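Local coordinates for porin protein associated with imipenem resistance (Acinetobacter baumannii, PDB 4FUV) that forms an eight-stranded outer-membrane beta-barrel associated with imipenem resistance and probably involved in the uptake of ornithine and imipenem, at residues Arg22-Leu34 with Gly43-Trp55. Numbering follows the deposited sequence.
With C8E ((hydroxyethyloxy)tri(ethyloxy)octane), chain F; C8E ((hydroxyethyloxy)tri(ethyloxy)octane), chain C; C8E ((hydroxyethyloxy)tri(ethyloxy)octane), chain D.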
loop_
_atom_site.group_PDB
_atom_site.type_symbol
_atom_site.label_atom_id
_atom_site.label_comp_id
_atom_site.label_asym_id
_atom_site.label_seq_id
_atom_site.Cartn_x
_atom_site.Cartn_y
_atom_site.Cartn_z
ATOM N N ARG A 22 17.573 -31.254 6.346
ATOM C CA ARG A 22 16.811 -30.258 5.630
ATOM C C ARG A 22 17.728 -29.187 5.078
ATOM O O ARG A 22 18.808 -28.950 5.616
ATOM C CB ARG A 22 15.713 -29.662 6.519
ATOM C CG ARG A 22 16.180 -28.678 7.588
ATOM C CD ARG A 22 15.030 -28.229 8.491
ATOM N NE ARG A 22 15.502 -27.363 9.571
ATOM C CZ ARG A 22 14.945 -27.266 10.778
ATOM N NH1 ARG A 22 13.861 -27.982 11.093
ATOM N NH2 ARG A 22 15.474 -26.436 11.678
ATOM N N ALA A 23 17.293 -28.573 3.985
ATOM C CA ALA A 23 17.964 -27.420 3.412
ATOM C C ALA A 23 17.049 -26.231 3.608
ATOM O O ALA A 23 15.832 -26.355 3.458
ATOM C CB ALA A 23 18.226 -27.642 1.926
ATOM N N GLU A 24 17.627 -25.075 3.930
ATOM C CA GLU A 24 16.818 -23.921 4.262
ATOM C C GLU A 24 17.487 -22.618 3.856
ATOM O O GLU A 24 18.714 -22.528 3.747
ATOM C CB GLU A 24 16.494 -23.913 5.764
ATOM C CG GLU A 24 17.712 -23.673 6.680
ATOM C CD GLU A 24 17.571 -24.349 8.048
ATOM O OE1 GLU A 24 16.835 -25.358 8.152
ATOM O OE2 GLU A 24 18.184 -23.871 9.020
ATOM N N VAL A 25 16.648 -21.619 3.626
ATOM C CA VAL A 25 17.072 -20.272 3.301
ATOM C C VAL A 25 16.196 -19.323 4.118
ATOM O O VAL A 25 14.972 -19.490 4.203
ATOM C CB VAL A 25 16.949 -19.989 1.783
ATOM C CG1 VAL A 25 15.534 -20.293 1.269
ATOM C CG2 VAL A 25 17.349 -18.575 1.460
ATOM N N GLY A 26 16.823 -18.355 4.767
ATOM C CA GLY A 26 16.051 -17.415 5.555
ATOM C C GLY A 26 16.799 -16.152 5.911
ATOM O O GLY A 26 17.877 -15.872 5.373
ATOM N N THR A 27 16.238 -15.397 6.848
ATOM C CA THR A 27 16.766 -14.077 7.174
ATOM C C THR A 27 18.092 -14.106 7.950
ATOM O O THR A 27 18.778 -13.077 8.065
ATOM C CB THR A 27 15.720 -13.226 7.930
ATOM O OG1 THR A 27 15.348 -13.876 9.149
ATOM C CG2 THR A 27 14.469 -13.020 7.073
ATOM N N THR A 28 18.456 -15.273 8.479
ATOM C CA THR A 28 19.763 -15.426 9.115
ATOM C C THR A 28 20.721 -16.248 8.250
ATOM O O THR A 28 21.692 -16.820 8.742
ATOM C CB THR A 28 19.671 -16.043 10.520
ATOM O OG1 THR A 28 18.952 -17.281 10.460
ATOM C CG2 THR A 28 18.979 -15.086 11.489
ATOM N N GLY A 29 20.439 -16.289 6.955
ATOM C CA GLY A 29 21.298 -16.970 6.009
ATOM C C GLY A 29 20.700 -18.276 5.518
ATOM O O GLY A 29 19.545 -18.621 5.810
ATOM N N TYR A 30 21.507 -19.007 4.765
ATOM C CA TYR A 30 21.101 -20.274 4.197
ATOM C C TYR A 30 21.988 -21.387 4.724
ATOM O O TYR A 30 23.091 -21.150 5.217
ATOM C CB TYR A 30 21.127 -20.228 2.663
ATOM C CG TYR A 30 22.448 -19.800 2.078
ATOM C CD1 TYR A 30 22.817 -18.456 2.041
ATOM C CD2 TYR A 30 23.328 -20.735 1.549
ATOM C CE1 TYR A 30 24.036 -18.058 1.501
ATOM C CE2 TYR A 30 24.554 -20.347 1.004
ATOM C CZ TYR A 30 24.901 -19.012 0.985
ATOM O OH TYR A 30 26.110 -18.626 0.448
ATOM N N GLY A 31 21.486 -22.608 4.627
ATOM C CA GLY A 31 22.229 -23.764 5.076
ATOM C C GLY A 31 21.270 -24.915 5.269
ATOM O O GLY A 31 20.446 -25.201 4.396
ATOM N N GLY A 32 21.370 -25.574 6.415
ATOM C CA GLY A 32 20.448 -26.645 6.731
ATOM C C GLY A 32 20.739 -27.270 8.071
ATOM O O GLY A 32 21.532 -26.742 8.845
ATOM N N ALA A 33 20.111 -28.412 8.324
ATOM C CA ALA A 33 20.194 -29.068 9.623
ATOM C C ALA A 33 20.088 -30.580 9.493
ATOM O O ALA A 33 19.523 -31.097 8.526
ATOM C CB ALA A 33 19.090 -28.535 10.585
ATOM N N LEU A 34 20.645 -31.277 10.478
ATOM C CA LEU A 34 20.429 -32.715 10.646
ATOM C C LEU A 34 19.275 -32.824 11.624
ATOM O O LEU A 34 19.148 -31.977 12.528
ATOM C CB LEU A 34 21.681 -33.337 11.267
ATOM C CG LEU A 34 22.396 -34.526 10.630
ATOM C CD1 LEU A 34 22.273 -34.510 9.124
ATOM C CD2 LEU A 34 23.851 -34.503 11.061
ATOM N N GLY A 43 11.501 -33.843 18.807
ATOM C CA GLY A 43 12.585 -33.991 17.870
ATOM C C GLY A 43 13.634 -32.935 18.097
ATOM O O GLY A 43 13.477 -32.044 18.943
ATOM N N LEU A 44 14.700 -33.034 17.315
ATOM C CA LEU A 44 15.876 -32.194 17.497
ATOM C C LEU A 44 16.420 -31.802 16.136
ATOM O O LEU A 44 16.465 -32.636 15.229
ATOM C CB LEU A 44 16.928 -32.984 18.262
ATOM C CG LEU A 44 17.956 -32.245 19.095
ATOM C CD1 LEU A 44 17.257 -31.332 20.105
ATOM C CD2 LEU A 44 18.816 -33.286 19.791
ATOM N N ALA A 45 16.813 -30.539 15.999
ATOM C CA ALA A 45 17.442 -30.024 14.788
ATOM C C ALA A 45 18.774 -29.350 15.102
ATOM O O ALA A 45 18.847 -28.428 15.920
ATOM C CB ALA A 45 16.507 -29.026 14.072
ATOM N N LEU A 46 19.829 -29.807 14.436
ATOM C CA LEU A 46 21.140 -29.199 14.568
ATOM C C LEU A 46 21.526 -28.634 13.219
ATOM O O LEU A 46 21.725 -29.384 12.256
ATOM C CB LEU A 46 22.177 -30.236 14.998
ATOM C CG LEU A 46 23.643 -29.792 15.024
ATOM C CD1 LEU A 46 23.902 -28.763 16.111
ATOM C CD2 LEU A 46 24.560 -30.997 15.199
ATOM N N GLY A 47 21.662 -27.313 13.151
ATOM C CA GLY A 47 21.806 -26.651 11.871
ATOM C C GLY A 47 22.885 -25.596 11.763
ATOM O O GLY A 47 23.443 -25.138 12.756
ATOM N N TYR A 48 23.181 -25.226 10.524
ATOM C CA TYR A 48 24.059 -24.115 10.238
ATOM C C TYR A 48 23.377 -23.198 9.250
ATOM O O TYR A 48 22.822 -23.653 8.251
ATOM C CB TYR A 48 25.386 -24.587 9.644
ATOM C CG TYR A 48 26.300 -23.436 9.246
ATOM C CD1 TYR A 48 27.087 -22.795 10.190
ATOM C CD2 TYR A 48 26.366 -22.992 7.928
ATOM C CE1 TYR A 48 27.936 -21.738 9.829
ATOM C CE2 TYR A 48 27.200 -21.934 7.556
ATOM C CZ TYR A 48 27.981 -21.306 8.517
ATOM O OH TYR A 48 28.825 -20.264 8.159
ATOM N N ASN A 49 23.428 -21.904 9.535
ATOM C CA ASN A 49 22.972 -20.886 8.599
ATOM C C ASN A 49 24.129 -19.917 8.426
ATOM O O ASN A 49 24.618 -19.318 9.396
ATOM C CB ASN A 49 21.781 -20.083 9.127
ATOM C CG ASN A 49 20.500 -20.899 9.261
ATOM O OD1 ASN A 49 19.620 -20.514 10.023
ATOM N ND2 ASN A 49 20.385 -22.014 8.530
ATOM N N GLY A 50 24.545 -19.742 7.190
ATOM C CA GLY A 50 25.664 -18.867 6.910
ATOM C C GLY A 50 25.508 -18.281 5.538
ATOM O O GLY A 50 24.394 -18.170 5.025
ATOM N N GLY A 51 26.637 -17.920 4.941
ATOM C CA GLY A 51 26.642 -17.286 3.645
ATOM C C GLY A 51 26.794 -15.791 3.804
ATOM O O GLY A 51 27.021 -15.294 4.912
ATOM N N ASP A 52 26.691 -15.081 2.687
ATOM C CA ASP A 52 26.619 -13.628 2.698
ATOM C C ASP A 52 26.125 -13.075 1.367
ATOM O O ASP A 52 26.716 -13.334 0.315
ATOM C CB ASP A 52 27.947 -12.982 3.119
ATOM C CG ASP A 52 29.071 -13.255 2.152
ATOM O OD1 ASP A 52 29.154 -14.388 1.637
ATOM O OD2 ASP A 52 29.876 -12.325 1.916
ATOM N N ILE A 53 25.032 -12.320 1.423
ATOM C CA ILE A 53 24.412 -11.779 0.222
ATOM C C ILE A 53 24.558 -10.260 0.115
ATOM O O ILE A 53 24.693 -9.559 1.121
ATOM C CB ILE A 53 22.918 -12.177 0.117
ATOM C CG1 ILE A 53 21.998 -11.015 0.498
ATOM C CG2 ILE A 53 22.634 -13.405 0.973
ATOM C CD1 ILE A 53 21.818 -10.824 1.988
ATOM N N SER A 54 24.532 -9.765 -1.118
ATOM C CA SER A 54 24.558 -8.334 -1.376
ATOM C C SER A 54 23.402 -7.945 -2.285
ATOM O O SER A 54 23.466 -8.139 -3.495
ATOM C CB SER A 54 25.887 -7.925 -2.000
ATOM O OG SER A 54 26.943 -8.147 -1.086
ATOM N N TRP A 55 22.340 -7.420 -1.684
ATOM C CA TRP A 55 21.201 -6.898 -2.422
ATOM C C TRP A 55 21.414 -5.415 -2.670
ATOM O O TRP A 55 21.041 -4.584 -1.851
ATOM C CB TRP A 55 19.903 -7.087 -1.627
ATOM C CG TRP A 55 19.384 -8.490 -1.602
ATOM C CD1 TRP A 55 19.165 -9.266 -0.501
HETATM C C4 C8E F . 7.750 -23.804 0.504
HETATM C C5 C8E F . 9.218 -23.785 0.908
HETATM C C6 C8E F . 10.075 -24.557 -0.092
HETATM C C7 C8E F . 11.431 -23.885 -0.277
HETATM O O9 C8E F . 16.265 -24.323 0.273
HETATM C C10 C8E F . 17.349 -24.406 -0.628
HETATM C C11 C8E F . 18.515 -23.565 -0.110
HETATM O O12 C8E F . 19.531 -24.366 0.466
HETATM C C13 C8E F . 20.810 -23.779 0.347
HETATM C C14 C8E F . 21.889 -24.853 0.389
HETATM C C16 C8E F . 24.801 -24.050 2.507
HETATM C C17 C8E F . 25.523 -24.095 3.850
HETATM O O18 C8E F . 26.814 -23.546 3.706
HETATM C C19 C8E F . 26.785 -22.184 3.345
HETATM C C20 C8E F . 28.191 -21.601 3.448
HETATM O O21 C8E F . 28.493 -20.942 2.239
HETATM C C1 C8E C . 25.466 -29.570 11.124
HETATM C C2 C8E C . 26.015 -28.386 11.917
HETATM C C3 C8E C . 27.499 -28.174 11.640
HETATM C C4 C8E C . 28.128 -27.129 12.560
HETATM C C5 C8E C . 28.791 -26.013 11.761
HETATM C C6 C8E C . 30.072 -25.478 12.398
HETATM C C7 C8E C . 30.222 -23.982 12.120
HETATM C C8 C8E C . 31.457 -23.398 12.797
HETATM O O9 C8E C . 31.354 -21.992 12.876
HETATM C C10 C8E C . 30.968 -21.544 14.158
HETATM C C1 C8E D . 7.835 -17.483 5.294
HETATM C C2 C8E D . 8.282 -17.368 6.747
HETATM C C3 C8E D . 8.637 -15.922 7.073
HETATM C C5 C8E D . 10.612 -12.829 9.738
HETATM C C6 C8E D . 11.125 -11.683 10.603
HETATM C C7 C8E D . 11.743 -10.562 9.769
HETATM C C8 C8E D . 13.246 -10.725 9.557
HETATM O O9 C8E D . 13.942 -9.521 9.831
HETATM C C10 C8E D . 15.325 -9.744 10.026
HETATM C C11 C8E D . 16.120 -8.439 9.985
HETATM O O12 C8E D . 16.343 -7.975 11.299
HETATM C C13 C8E D . 17.517 -7.205 11.456
HETATM C C14 C8E D . 17.622 -6.853 12.934
HETATM O O15 C8E D . 16.321 -6.987 13.469
HETATM C C16 C8E D . 15.852 -5.859 14.177
HETATM C C17 C8E D . 14.701 -6.279 15.081
HETATM O O18 C8E D . 13.548 -5.553 14.724
HETATM O O HOH W 1 20.088 -19.160 12.316
#
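A beta hairpin of the barrel wall brings strand 29-34 against strand 43-55, Tyr30 and Gly32 pairing with Gly50 and Tyr48, while 22-26 joins the far edge of 29-34 through the tight turn Gly26-Gly29. Paired backbone bonds run from Tyr30-Gly50 to Leu34-Leu46; Tyr48 N reaches Gly32 O at 2.8 Å. Glycine suits the close spacing: Gly31 CA lies 3.2 Å from Tyr48 O, where a CB would collide, and Ala33 CB rests 3.5 Å from Gly47 CA.

Inside the barrel, Asn49 reaches across 29-34. With its CG beside the backbone N (chi1 -67°), the amide ND2 donates a nearly straight 2.9 Å bond to the anti lone pair of Glu24 OE2; OE2 lies close to the plane of the Asn49 amide, although the carboxylate and amide planes are 61° apart. The same carboxylate receives Arg22 NE on OE1, and Tyr76 and Lys218 meet OE2, which probably offsets its buried charge. A water links Asn49 OD1 with Thr28 OG1, and Lys218 also donates to OD1.

On the outward side, Gly50 O sits under one face of the Tyr30 ring, offset toward its rim, and CE1 of Tyr30 is 3.5 Å from Gly51 CA, as glycine leaves room. Detergent molecules flank Tyr30 and Tyr48; the OH of Tyr48 is hydrogen-bonded to Asn73. A charged, polar interior behind an aromatic, apolar surface, here detergent-coated in place of lipid, is characteristic of small outer-membrane beta-barrels.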